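Side-chain contacts in protein yhhW (Escherichia coli, PDB 1TQ5), which is a pirin-family bicupin with quercetin 2,3-dioxygenase activity in vitro that uses a divalent metal ion, its physiological role being unknown: residues A[5-8]-A[9-12]; A[198-201]-A[202-205]; A[166-169]-A[170-173]; A[20-23]-A[24-28]. One frame throughout, in Å; residues are numbered along the deposited sequence.

Overall arrangement
All four contacts are local, each within a turn or a bend of the chain. Interaction 4 is the buried one and is aromatic. It lies about 9 Å, centre to centre, from interaction 1, and the two share a sheet through neighbouring strands 11-14 and 18-22. Interactions 1 and 2 are partly buried. Interaction 1 rests on an Arg10 side-chain bond to a backbone carbonyl. It touches interaction 2, where Ala7 N meets Asp203 OD1, and so brings the N-terminal and C-terminal cupin domains together. Interactions 2 and 3 are both type II turns of the C-terminal cupin domain, each with an acid accepting a backbone N-H. Interaction 2 also holds cadmium, whereas interaction 3 is at the surface, its centre about 30 Å from that of interaction 4.

Interaction 1: residues A[5-8]-A[9-12]; sequences RKAN and ERGH
Arg10 turns back on Ala7 and grips its carbonyl. The chain of Arg10 runs straight from CB to CD and then bends (chi3 -59°), which brings NE round to the oxygen. Arg10 NE donates to Ala7 O at 2.8 Å. The bond is nearly straight at 164°. It lies in the carbonyl plane, on a lone pair, and close to the guanidinium plane as well. The backbone Arg10 N adds a weak bond of 3.4 Å to Ala7 O. A water accepts from Arg10 NH2 at 2.9 Å and donates weakly to the same oxygen. Ala7 CB lies 3.9 Å from Arg10 NH2. The turn is also tied by Glu9 N to Lys6 O at 3.2 Å.

The Arg5 guanidinium lies against the backbone of Glu9 and Arg10. The bend at chi2 (54°) sets one of its faces against Arg10 CA, toward the rim. Arg5 NH2 is hydrogen-bonded to Tyr29 OH and Arg5 NE to Thr23 O.

Ala7 O is thus held by one firm bond, from Arg10 NE, and two weak ones. The Arg10 guanidinium is fixed in rotation between this oxygen and its salt bridge to Asp45. The Glu9 carboxylate and the Arg5 guanidinium are bridged by a second water, weakly on the arginine side.

Interaction 2: residues A[198-201]-A[202-205]; sequences KAST and SDGL. With CD (cadmium ion), chain D.
Asp203 folds back over Ser200 and takes its backbone N-H. Its chi1 of -77° swings the carboxylate to the side of its own backbone N, back across the turn. Ser200 N donates to Asp203 OD2 at 2.8 Å. The bond is almost straight, at 173°, and comes in on the anti side of the oxygen, somewhat out of the carboxylate plane. In return Asp203 N donates to Ser200 O at 2.9 Å, the closing bond of the turn.

Both carboxylate oxygens bind a cadmium ion, Asp203 OD2 at 2.5 Å and OD1 at 2.6 Å. Four waters complete its six ligands. Two of these waters also bond to Ser200 OG, and one of the two donates to Thr201 O at 2.6 Å. Ser200 and Thr201 are thus second-shell residues of the metal. Asp203 OD1 further accepts from Ala7 N. This cadmium lies away from the metal site of the N-terminal domain.

Thr201 and Ser202 form the corner. Thr201 CG2 packs beside Ser202, 3.7 Å from its OG. Ser202 has a positive phi, as the third residue of a type II turn requires. On the strand side of the turn, Ala199 CB lies 4.0 Å from Leu205 CD1 and also touches Asp203 CB.

The arrangement is a type II beta turn that carries the chain from strand 197-200 to strand 204-208, between two sheets of the C-terminal cupin domain.

Interaction 3: residues A[166-169]-A[170-173]; sequences ALLK and DEQS
Leu168 and Glu171 are the ends of a type II beta turn. The chain leaves strand 161-167, turns through Lys169 and Asp170, and enters strand 172-175. Asp170 takes the positive phi (66°) expected of the third residue. The turn is closed by Glu171 N, which donates to Leu168 O at 3.0 Å. The donor sits above the carbonyl plane rather than on a lone pair.

A second bond runs the other way, from backbone to side chain. Leu168 N donates to Glu171 OE2 at 2.7 Å, with an angle of 168°. It meets the oxygen on the anti side, well out of the carboxylate plane. The Glu171 chain is extended throughout, from chi1 (174°) onward, and this length lets the carboxylate reach back along the turn. The N-H of Leu168 holds one oxygen, OE2. The other, OE1, faces the methyl CD2 of Leu167.

The Leu167 side chain crosses that of Glu171 at about a right angle. Leu167 CD2 lies 3.2 Å from Glu171 OE1 and 3.6 Å from Glu171 CG. The contact also buries Ala166 O, which has no partner in the model.

On the exposed corner Lys169 and Asp170 run side by side. Lys169 CG is 3.1 Å from Asp170 OD1, but the amine leads away.

Leu167 packs on Ile215 and Ala217 of strand 213-217. Backbone hydrogen bonds join Asp170 and Glu171 to Ala217, and Leu167 to Ser221. The turn links strand 161-167 of the seven-stranded sheet to strand 172-175, at the edge of the four-stranded sheet, in the C-terminal cupin domain.

Interaction 4: residues A[20-23]-A[24-28]; sequences SWHT and FSFAN
His22 lies against Phe26 across a bend that follows strand 18-22. From CB outward, the His22 side chain first meets Phe24 O, 3.6 Å from His22 CB. A chi1 of -54° then turns the ring toward the later residues. Next, His22 CG meets Phe26 CB at 3.9 Å. His22 ND1 is closer to the same Phe26 CB, at 3.6 Å, and its hydrogen-bond partner is Asn44 OD1 on strand 40-48. At the far end His22 CE1 comes to 3.3 Å from Phe26 CD2, while His22 NE2 is 4.0 Å from that carbon.

Phe26 CB therefore sits over the imidazole face as a CH-pi contact. Ser20 O lies over the rim of the opposite face. The two rings are nearly parallel, with planes 23° apart. The offset is large, with centroids 4.9 Å apart, so there is little face-to-face stacking.

A second CH-pi contact joins neighbours in sequence. Thr23 CG2 lies over the centre of the Phe24 ring, 3.7 Å from its centroid and close to the ring normal. The Phe24 ring also meets that of Trp184, which belongs to the C-terminal domain.

The bend packs its aromatic side chains where the chain leaves strand 18-22 of the N-terminal cupin domain. Phe26 packs on Val42 and Asn44. Its side chain is about 7 Å from that of the metal ligand His59, which places Phe26 near the metal site of this pirin, probably as part of its surroundings.

Interaction 1: residues A[5-8]-A[9-12]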
ATOM      1  N   ARG A   5     -11.811  -8.542  -2.637  1.00 20.01           N
ATOM      2  CA  ARG A   5     -12.143  -7.189  -3.056  1.00 21.01           C
ATOM      3  C   ARG A   5     -11.728  -7.119  -4.527  1.00 19.90           C
ATOM      4  O   ARG A   5     -10.571  -6.844  -4.835  1.00 22.46           O
ATOM      5  CB  ARG A   5     -11.348  -6.178  -2.226  1.00 20.38           C
ATOM      6  CG  ARG A   5     -11.475  -4.734  -2.676  1.00 23.88           C
ATOM      7  CD  ARG A   5     -12.923  -4.307  -2.758  1.00 24.53           C
ATOM      8  NE  ARG A   5     -13.067  -2.854  -2.715  1.00 23.30           N
ATOM      9  CZ  ARG A   5     -14.185  -2.217  -3.043  1.00 22.63           C
ATOM     10  NH1 ARG A   5     -15.239  -2.910  -3.445  1.00 22.33           N
ATOM     11  NH2 ARG A   5     -14.257  -0.898  -2.950  1.00 25.09           N
ATOM     12  N   LYS A   6     -12.670  -7.383  -5.429  1.00 19.49           N
ATOM     13  CA  LYS A   6     -12.382  -7.379  -6.861  1.00 19.81           C
ATOM     14  C   LYS A   6     -11.888  -6.047  -7.388  1.00 18.13           C
ATOM     15  O   LYS A   6     -12.406  -4.993  -7.024  1.00 19.50           O
ATOM     16  CB  LYS A   6     -13.615  -7.799  -7.666  1.00 22.26           C
ATOM     17  CG  LYS A   6     -13.961  -9.279  -7.569  1.00 29.35           C
ATOM     18  CD  LYS A   6     -15.089  -9.627  -8.533  1.00 35.99           C
ATOM     19  CE  LYS A   6     -15.477 -11.098  -8.451  1.00 45.46           C
ATOM     20  NZ  LYS A   6     -16.073 -11.447  -7.133  1.00 50.93           N
ATOM     21  N   ALA A   7     -10.893  -6.105  -8.264  1.00 18.00           N
ATOM     22  CA  ALA A   7     -10.320  -4.905  -8.857  1.00 20.24           C
ATOM     23  C   ALA A   7     -11.349  -4.045  -9.597  1.00 21.25           C
ATOM     24  O   ALA A   7     -11.325  -2.823  -9.481  1.00 18.89           O
ATOM     25  CB  ALA A   7      -9.188  -5.283  -9.804  1.00 22.68           C
ATOM     26  N   ASN A   8     -12.255  -4.681 -10.338  1.00 22.25           N
ATOM     27  CA  ASN A   8     -13.262  -3.953 -11.112  1.00 26.82           C
ATOM     28  C   ASN A   8     -14.398  -3.352 -10.284  1.00 25.56           C
ATOM     29  O   ASN A   8     -15.172  -2.542 -10.781  1.00 26.58           O
ATOM     30  CB  ASN A   8     -13.859  -4.861 -12.195  1.00 30.66           C
ATOM     31  CG  ASN A   8     -14.600  -6.051 -11.614  1.00 35.14           C
ATOM     32  OD1 ASN A   8     -14.023  -6.858 -10.887  1.00 44.76           O
ATOM     33  ND2 ASN A   8     -15.884  -6.165 -11.931  1.00 44.05           N
ATOM     34  N   GLU A   9     -14.506  -3.747  -9.025  1.00 24.30           N
ATOM     35  CA  GLU A   9     -15.555  -3.199  -8.176  1.00 24.62           C
ATOM     36  C   GLU A   9     -15.049  -2.084  -7.268  1.00 22.92           C
ATOM     37  O   GLU A   9     -15.782  -1.576  -6.425  1.00 22.59           O
ATOM     38  CB  GLU A   9     -16.196  -4.319  -7.364  1.00 26.66           C
ATOM     39  CG  GLU A   9     -17.010  -5.255  -8.244  1.00 31.29           C
ATOM     40  CD  GLU A   9     -17.607  -6.414  -7.482  1.00 41.29           C
ATOM     41  OE1 GLU A   9     -18.402  -7.170  -8.087  1.00 50.05           O
ATOM     42  OE2 GLU A   9     -17.280  -6.568  -6.286  1.00 47.20           O
ATOM     43  N   ARG A  10     -13.791  -1.702  -7.453  1.00 21.31           N
ATOM     44  CA  ARG A  10     -13.196  -0.628  -6.661  1.00 20.32           C
ATOM     45  C   ARG A  10     -13.812   0.701  -7.068  1.00 20.99           C
ATOM     46  O   ARG A  10     -14.331   0.831  -8.171  1.00 21.18           O
ATOM     47  CB  ARG A  10     -11.686  -0.556  -6.898  1.00 20.76           C
ATOM     48  CG  ARG A  10     -10.875  -1.622  -6.189  1.00 16.00           C
ATOM     49  CD  ARG A  10      -9.406  -1.485  -6.557  1.00 19.23           C
ATOM     50  NE  ARG A  10      -9.214  -1.617  -8.001  1.00 14.97           N
ATOM     51  CZ  ARG A  10      -8.056  -1.427  -8.625  1.00 16.46           C
ATOM     52  NH1 ARG A  10      -6.973  -1.089  -7.935  1.00 15.84           N
ATOM     53  NH2 ARG A  10      -7.983  -1.581  -9.942  1.00 19.01           N
ATOM     54  N   GLY A  11     -13.762   1.682  -6.169  1.00 22.74           N
ATOM     55  CA  GLY A  11     -14.289   2.996  -6.491  1.00 20.97           C
ATOM     56  C   GLY A  11     -13.398   3.517  -7.598  1.00 23.40           C
ATOM     57  O   GLY A  11     -12.235   3.144  -7.668  1.00 20.33           O
ATOM     58  N   HIS A  12     -13.922   4.368  -8.466  1.00 21.80           N
ATOM     59  CA  HIS A  12     -13.111   4.869  -9.560  1.00 27.55           C
ATOM     60  C   HIS A  12     -13.442   6.310  -9.921  1.00 27.88           C
ATOM     61  O   HIS A  12     -14.604   6.680 -10.047  1.00 28.27           O
ATOM     62  CB  HIS A  12     -13.302   3.958 -10.782  1.00 27.45           C
ATOM     63  CG  HIS A  12     -12.557   4.403 -12.002  1.00 33.63           C
ATOM     64  ND1 HIS A  12     -11.181   4.482 -12.049  1.00 35.55           N
ATOM     65  CD2 HIS A  12     -12.997   4.791 -13.224  1.00 32.48           C
ATOM     66  CE1 HIS A  12     -10.807   4.899 -13.245  1.00 36.11           C
ATOM     67  NE2 HIS A  12     -11.890   5.096 -13.977  1.00 29.47           N
TER
HETATM   68  O   HOH W   1     -16.072  -6.057  -4.118  1.00 35.66           O
HETATM   69  O   HOH W   2      -9.825  -1.947 -12.181  1.00 31.84           O

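Interaction 2: residues A[198-201]-A[202-205]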
ATOM      1  N   LYS A 198      -8.847 -17.545  -5.508  1.00 18.54           N
ATOM      2  CA  LYS A 198      -8.014 -17.034  -6.590  1.00 23.59           C
ATOM      3  C   LYS A 198      -8.095 -15.514  -6.662  1.00 25.17           C
ATOM      4  O   LYS A 198      -9.170 -14.927  -6.491  1.00 21.54           O
ATOM      5  CB  LYS A 198      -8.433 -17.652  -7.932  1.00 26.44           C
ATOM      6  CG  LYS A 198      -7.647 -17.134  -9.128  1.00 33.61           C
ATOM      7  CD  LYS A 198      -7.777 -18.047 -10.347  1.00 43.40           C
ATOM      8  CE  LYS A 198      -6.953 -19.327 -10.186  1.00 47.47           C
ATOM      9  NZ  LYS A 198      -7.010 -20.220 -11.393  1.00 42.32           N
ATOM     10  N   ALA A 199      -6.947 -14.885  -6.890  1.00 22.99           N
ATOM     11  CA  ALA A 199      -6.864 -13.431  -7.001  1.00 22.65           C
ATOM     12  C   ALA A 199      -5.898 -13.071  -8.121  1.00 23.63           C
ATOM     13  O   ALA A 199      -4.899 -13.756  -8.333  1.00 25.42           O
ATOM     14  CB  ALA A 199      -6.384 -12.825  -5.690  1.00 19.88           C
ATOM     15  N   SER A 200      -6.198 -11.997  -8.841  1.00 24.09           N
ATOM     16  CA  SER A 200      -5.325 -11.567  -9.926  1.00 26.21           C
ATOM     17  C   SER A 200      -4.929 -10.104  -9.760  1.00 25.22           C
ATOM     18  O   SER A 200      -5.289  -9.460  -8.775  1.00 24.88           O
ATOM     19  CB  SER A 200      -6.006 -11.792 -11.280  1.00 28.98           C
ATOM     20  OG  SER A 200      -7.275 -11.157 -11.338  1.00 38.66           O
ATOM     21  N   THR A 201      -4.179  -9.591 -10.724  1.00 23.94           N
ATOM     22  CA  THR A 201      -3.711  -8.214 -10.697  1.00 23.55           C
ATOM     23  C   THR A 201      -4.737  -7.230 -10.120  1.00 20.47           C
ATOM     24  O   THR A 201      -5.900  -7.211 -10.521  1.00 18.76           O
ATOM     25  CB  THR A 201      -3.298  -7.763 -12.123  1.00 25.41           C
ATOM     26  OG1 THR A 201      -2.183  -8.551 -12.565  1.00 28.60           O
ATOM     27  CG2 THR A 201      -2.893  -6.289 -12.131  1.00 28.66           C
ATOM     28  N   SER A 202      -4.289  -6.439  -9.149  1.00 19.70           N
ATOM     29  CA  SER A 202      -5.108  -5.411  -8.500  1.00 20.77           C
ATOM     30  C   SER A 202      -6.196  -5.861  -7.545  1.00 21.36           C
ATOM     31  O   SER A 202      -6.889  -5.016  -6.962  1.00 20.04           O
ATOM     32  CB  SER A 202      -5.714  -4.476  -9.550  1.00 21.22           C
ATOM     33  OG  SER A 202      -4.689  -3.740 -10.189  1.00 26.54           O
ATOM     34  N   ASP A 203      -6.356  -7.172  -7.372  1.00 18.78           N
ATOM     35  CA  ASP A 203      -7.355  -7.677  -6.432  1.00 18.71           C
ATOM     36  C   ASP A 203      -6.815  -7.586  -5.016  1.00 17.14           C
ATOM     37  O   ASP A 203      -5.605  -7.634  -4.794  1.00 15.95           O
ATOM     38  CB  ASP A 203      -7.695  -9.154  -6.682  1.00 17.07           C
ATOM     39  CG  ASP A 203      -8.612  -9.360  -7.852  1.00 21.86           C
ATOM     40  OD1 ASP A 203      -9.427  -8.457  -8.137  1.00 17.40           O
ATOM     41  OD2 ASP A 203      -8.532 -10.446  -8.475  1.00 22.29           O
ATOM     42  N   GLY A 204      -7.725  -7.483  -4.057  1.00 16.86           N
ATOM     43  CA  GLY A 204      -7.328  -7.432  -2.666  1.00 16.10           C
ATOM     44  C   GLY A 204      -8.080  -8.518  -1.931  1.00 17.55           C
ATOM     45  O   GLY A 204      -9.181  -8.897  -2.348  1.00 16.80           O
ATOM     46  N   LEU A 205      -7.491  -9.019  -0.848  1.00 15.90           N
ATOM     47  CA  LEU A 205      -8.100 -10.072  -0.044  1.00 17.32           C
ATOM     48  C   LEU A 205      -8.070  -9.703   1.435  1.00 19.37           C
ATOM     49  O   LEU A 205      -7.016  -9.361   1.963  1.00 20.15           O
ATOM     50  CB  LEU A 205      -7.336 -11.389  -0.230  1.00 19.33           C
ATOM     51  CG  LEU A 205      -7.434 -12.095  -1.582  1.00 28.55           C
ATOM     52  CD1 LEU A 205      -6.395 -13.202  -1.658  1.00 37.05           C
ATOM     53  CD2 LEU A 205      -8.836 -12.670  -1.763  1.00 31.46           C
TER
HETATM   54 CD    CD D1002      -9.933  -9.629 -10.352  1.00 34.27          CD
HETATM   55  O   HOH W   3      -9.600 -11.463 -12.235  1.00 22.68           O
HETATM   56  O   HOH W   4      -7.967  -8.557 -11.432  1.00 29.79           O
HETATM   57  O   HOH W   5     -11.672  -7.953 -11.320  1.00 12.47           O
HETATM   58  O   HOH W   6     -11.583 -11.398  -9.466  1.00 28.04           O

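Interaction 3: residues A[166-169]-A[170-173]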
ATOM      1  N   ALA A 166       7.530 -11.586  -3.681  1.00 32.19           N
ATOM      2  CA  ALA A 166       7.663 -11.936  -5.090  1.00 33.69           C
ATOM      3  C   ALA A 166       7.659 -13.459  -5.178  1.00 34.07           C
ATOM      4  O   ALA A 166       8.436 -14.125  -4.497  1.00 33.14           O
ATOM      5  CB  ALA A 166       8.959 -11.371  -5.663  1.00 34.68           C
ATOM      6  N   LEU A 167       6.774 -14.009  -6.001  1.00 34.31           N
ATOM      7  CA  LEU A 167       6.680 -15.458  -6.151  1.00 36.10           C
ATOM      8  C   LEU A 167       6.740 -15.898  -7.604  1.00 35.03           C
ATOM      9  O   LEU A 167       6.075 -15.329  -8.465  1.00 36.93           O
ATOM     10  CB  LEU A 167       5.377 -15.980  -5.537  1.00 37.19           C
ATOM     11  CG  LEU A 167       5.160 -15.830  -4.032  1.00 40.64           C
ATOM     12  CD1 LEU A 167       3.790 -16.370  -3.678  1.00 43.69           C
ATOM     13  CD2 LEU A 167       6.237 -16.579  -3.264  1.00 44.11           C
ATOM     14  N   LEU A 168       7.545 -16.917  -7.868  1.00 34.03           N
ATOM     15  CA  LEU A 168       7.671 -17.458  -9.212  1.00 34.76           C
ATOM     16  C   LEU A 168       6.501 -18.408  -9.427  1.00 30.87           C
ATOM     17  O   LEU A 168       5.843 -18.818  -8.470  1.00 28.38           O
ATOM     18  CB  LEU A 168       8.993 -18.220  -9.354  1.00 34.39           C
ATOM     19  CG  LEU A 168      10.260 -17.375  -9.222  1.00 35.81           C
ATOM     20  CD1 LEU A 168      11.477 -18.284  -9.129  1.00 43.10           C
ATOM     21  CD2 LEU A 168      10.367 -16.427 -10.409  1.00 37.07           C
ATOM     22  N   LYS A 169       6.242 -18.757 -10.680  1.00 31.72           N
ATOM     23  CA  LYS A 169       5.154 -19.667 -11.002  1.00 34.15           C
ATOM     24  C   LYS A 169       5.331 -20.979 -10.236  1.00 36.98           C
ATOM     25  O   LYS A 169       6.451 -21.462 -10.068  1.00 36.85           O
ATOM     26  CB  LYS A 169       5.132 -19.932 -12.508  1.00 34.31           C
ATOM     27  CG  LYS A 169       3.963 -20.775 -12.986  1.00 38.23           C
ATOM     28  CD  LYS A 169       3.993 -20.929 -14.498  1.00 44.29           C
ATOM     29  CE  LYS A 169       2.780 -21.700 -15.002  1.00 47.66           C
ATOM     30  NZ  LYS A 169       2.830 -21.908 -16.480  1.00 51.30           N
ATOM     31  N   ASP A 170       4.222 -21.539  -9.764  1.00 38.69           N
ATOM     32  CA  ASP A 170       4.231 -22.794  -9.012  1.00 41.30           C
ATOM     33  C   ASP A 170       4.919 -22.728  -7.649  1.00 41.01           C
ATOM     34  O   ASP A 170       5.120 -23.757  -7.001  1.00 40.29           O
ATOM     35  CB  ASP A 170       4.865 -23.911  -9.847  1.00 43.39           C
ATOM     36  CG  ASP A 170       3.934 -24.435 -10.929  1.00 50.40           C
ATOM     37  OD1 ASP A 170       3.520 -23.645 -11.805  1.00 61.15           O
ATOM     38  OD2 ASP A 170       3.616 -25.644 -10.902  1.00 61.03           O
ATOM     39  N   GLU A 171       5.283 -21.529  -7.212  1.00 40.13           N
ATOM     40  CA  GLU A 171       5.927 -21.368  -5.913  1.00 41.47           C
ATOM     41  C   GLU A 171       4.851 -21.283  -4.836  1.00 40.89           C
ATOM     42  O   GLU A 171       3.695 -20.982  -5.127  1.00 38.97           O
ATOM     43  CB  GLU A 171       6.794 -20.105  -5.897  1.00 41.35           C
ATOM     44  CG  GLU A 171       7.399 -19.774  -4.540  1.00 48.56           C
ATOM     45  CD  GLU A 171       8.401 -18.632  -4.600  1.00 55.24           C
ATOM     46  OE1 GLU A 171       8.911 -18.230  -3.530  1.00 58.40           O
ATOM     47  OE2 GLU A 171       8.685 -18.140  -5.715  1.00 55.65           O
ATOM     48  N   GLN A 172       5.227 -21.560  -3.594  1.00 42.57           N
ATOM     49  CA  GLN A 172       4.275 -21.519  -2.494  1.00 43.70           C
ATOM     50  C   GLN A 172       4.944 -21.250  -1.154  1.00 44.00           C
ATOM     51  O   GLN A 172       6.067 -21.694  -0.902  1.00 41.91           O
ATOM     52  CB  GLN A 172       3.519 -22.841  -2.411  1.00 45.13           C
ATOM     53  CG  GLN A 172       4.434 -24.053  -2.379  1.00 48.70           C
ATOM     54  CD  GLN A 172       3.731 -25.301  -1.900  1.00 52.61           C
ATOM     55  OE1 GLN A 172       3.291 -25.376  -0.751  1.00 56.31           O
ATOM     56  NE2 GLN A 172       3.618 -26.292  -2.779  1.00 58.12           N
ATOM     57  N   SER A 173       4.242 -20.523  -0.293  1.00 42.96           N
ATOM     58  CA  SER A 173       4.751 -20.210   1.034  1.00 44.48           C
ATOM     59  C   SER A 173       3.621 -20.092   2.042  1.00 43.21           C
ATOM     60  O   SER A 173       2.454 -20.284   1.704  1.00 41.67           O
ATOM     61  CB  SER A 173       5.566 -18.917   1.007  1.00 46.08           C
ATOM     62  OG  SER A 173       6.838 -19.136   0.425  1.00 50.55           O
TER

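Interaction 4: residues A[20-23]-A[24-28]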
ATOM      1  N   SER A  20      -7.822   7.193 -10.699  1.00 20.87           N
ATOM      2  CA  SER A  20      -7.654   6.495  -9.432  1.00 23.36           C
ATOM      3  C   SER A  20      -8.696   5.429  -9.075  1.00 21.94           C
ATOM      4  O   SER A  20      -9.899   5.639  -9.217  1.00 22.08           O
ATOM      5  CB  SER A  20      -7.594   7.557  -8.319  1.00 21.94           C
ATOM      6  OG  SER A  20      -7.310   6.998  -7.048  1.00 29.94           O
ATOM      7  N   TRP A  21      -8.219   4.274  -8.618  1.00 19.23           N
ATOM      8  CA  TRP A  21      -9.105   3.201  -8.183  1.00 17.68           C
ATOM      9  C   TRP A  21      -8.965   3.131  -6.665  1.00 17.01           C
ATOM     10  O   TRP A  21      -7.861   2.995  -6.142  1.00 14.59           O
ATOM     11  CB  TRP A  21      -8.717   1.869  -8.829  1.00 16.56           C
ATOM     12  CG  TRP A  21      -8.931   1.882 -10.306  1.00 17.95           C
ATOM     13  CD1 TRP A  21      -8.115   2.442 -11.252  1.00 22.94           C
ATOM     14  CD2 TRP A  21     -10.081   1.394 -11.006  1.00 25.64           C
ATOM     15  NE1 TRP A  21      -8.690   2.332 -12.498  1.00 28.38           N
ATOM     16  CE2 TRP A  21      -9.895   1.693 -12.376  1.00 30.32           C
ATOM     17  CE3 TRP A  21     -11.252   0.735 -10.610  1.00 27.13           C
ATOM     18  CZ2 TRP A  21     -10.839   1.353 -13.352  1.00 29.86           C
ATOM     19  CZ3 TRP A  21     -12.192   0.397 -11.582  1.00 29.59           C
ATOM     20  CH2 TRP A  21     -11.977   0.706 -12.936  1.00 30.35           C
ATOM     21  N   HIS A  22     -10.088   3.243  -5.963  1.00 16.59           N
ATOM     22  CA  HIS A  22     -10.091   3.223  -4.501  1.00 14.46           C
ATOM     23  C   HIS A  22     -10.499   1.885  -3.927  1.00 13.18           C
ATOM     24  O   HIS A  22     -11.593   1.387  -4.211  1.00 16.84           O
ATOM     25  CB  HIS A  22     -11.063   4.276  -3.967  1.00 17.97           C
ATOM     26  CG  HIS A  22     -10.812   5.650  -4.495  1.00 21.62           C
ATOM     27  ND1 HIS A  22      -9.659   6.351  -4.221  1.00 29.02           N
ATOM     28  CD2 HIS A  22     -11.560   6.446  -5.294  1.00 24.74           C
ATOM     29  CE1 HIS A  22      -9.704   7.521  -4.832  1.00 30.35           C
ATOM     30  NE2 HIS A  22     -10.847   7.603  -5.489  1.00 30.93           N
ATOM     31  N   THR A  23      -9.639   1.309  -3.097  1.00 15.65           N
ATOM     32  CA  THR A  23      -9.967   0.034  -2.481  1.00 15.89           C
ATOM     33  C   THR A  23     -10.989   0.225  -1.359  1.00 16.97           C
ATOM     34  O   THR A  23     -11.851  -0.630  -1.153  1.00 18.43           O
ATOM     35  CB  THR A  23      -8.718  -0.649  -1.912  1.00 16.95           C
ATOM     36  OG1 THR A  23      -7.864  -1.050  -2.993  1.00 14.27           O
ATOM     37  CG2 THR A  23      -9.104  -1.869  -1.090  1.00 18.78           C
ATOM     38  N   PHE A  24     -10.879   1.343  -0.640  1.00 16.11           N
ATOM     39  CA  PHE A  24     -11.779   1.661   0.475  1.00 18.50           C
ATOM     40  C   PHE A  24     -12.413   3.028   0.265  1.00 20.00           C
ATOM     41  O   PHE A  24     -11.931   3.834  -0.537  1.00 19.81           O
ATOM     42  CB  PHE A  24     -11.018   1.724   1.808  1.00 18.18           C
ATOM     43  CG  PHE A  24     -10.230   0.489   2.131  1.00 17.68           C
ATOM     44  CD1 PHE A  24     -10.870  -0.679   2.517  1.00 16.43           C
ATOM     45  CD2 PHE A  24      -8.844   0.492   2.027  1.00 19.25           C
ATOM     46  CE1 PHE A  24     -10.149  -1.830   2.795  1.00 16.46           C
ATOM     47  CE2 PHE A  24      -8.110  -0.654   2.300  1.00 21.06           C
ATOM     48  CZ  PHE A  24      -8.766  -1.820   2.686  1.00 21.81           C
ATOM     49  N   SER A  25     -13.486   3.286   1.013  1.00 23.81           N
ATOM     50  CA  SER A  25     -14.179   4.565   0.952  1.00 24.46           C
ATOM     51  C   SER A  25     -13.120   5.662   0.989  1.00 23.69           C
ATOM     52  O   SER A  25     -12.249   5.672   1.869  1.00 25.94           O
ATOM     53  CB  SER A  25     -15.116   4.719   2.155  1.00 27.06           C
ATOM     54  OG  SER A  25     -16.004   3.621   2.254  1.00 27.23           O
ATOM     55  N   PHE A  26     -13.185   6.576   0.031  1.00 27.39           N
ATOM     56  CA  PHE A  26     -12.223   7.668  -0.051  1.00 28.77           C
ATOM     57  C   PHE A  26     -12.913   8.941  -0.526  1.00 30.63           C
ATOM     58  O   PHE A  26     -13.660   8.923  -1.504  1.00 28.70           O
ATOM     59  CB  PHE A  26     -11.106   7.312  -1.033  1.00 29.49           C
ATOM     60  CG  PHE A  26      -9.937   8.256  -0.989  1.00 24.74           C
ATOM     61  CD1 PHE A  26      -9.016   8.193   0.051  1.00 23.30           C
ATOM     62  CD2 PHE A  26      -9.754   9.209  -1.984  1.00 28.31           C
ATOM     63  CE1 PHE A  26      -7.928   9.068   0.095  1.00 25.25           C
ATOM     64  CE2 PHE A  26      -8.668  10.091  -1.946  1.00 24.58           C
ATOM     65  CZ  PHE A  26      -7.757  10.017  -0.904  1.00 23.91           C
ATOM     66  N   ALA A  27     -12.656  10.044   0.166  1.00 35.52           N
ATOM     67  CA  ALA A  27     -13.249  11.325  -0.202  1.00 36.99           C
ATOM     68  C   ALA A  27     -14.756  11.185  -0.388  1.00 38.54           C
ATOM     69  O   ALA A  27     -15.481  10.928   0.571  1.00 40.63           O
ATOM     70  CB  ALA A  27     -12.606  11.844  -1.480  1.00 37.81           C
ATOM     71  N   ASN A  28     -15.216  11.336  -1.629  1.00 39.42           N
ATOM     72  CA  ASN A  28     -16.640  11.238  -1.946  1.00 41.63           C
ATOM     73  C   ASN A  28     -17.116   9.828  -2.300  1.00 39.05           C
ATOM     74  O   ASN A  28     -18.298   9.620  -2.586  1.00 39.72           O
ATOM     75  CB  ASN A  28     -16.988  12.189  -3.095  1.00 43.55           C
ATOM     76  CG  ASN A  28     -16.760  13.646  -2.734  1.00 49.98           C
ATOM     77  OD1 ASN A  28     -17.292  14.138  -1.735  1.00 54.80           O
ATOM     78  ND2 ASN A  28     -15.972  14.345  -3.547  1.00 52.43           N
TER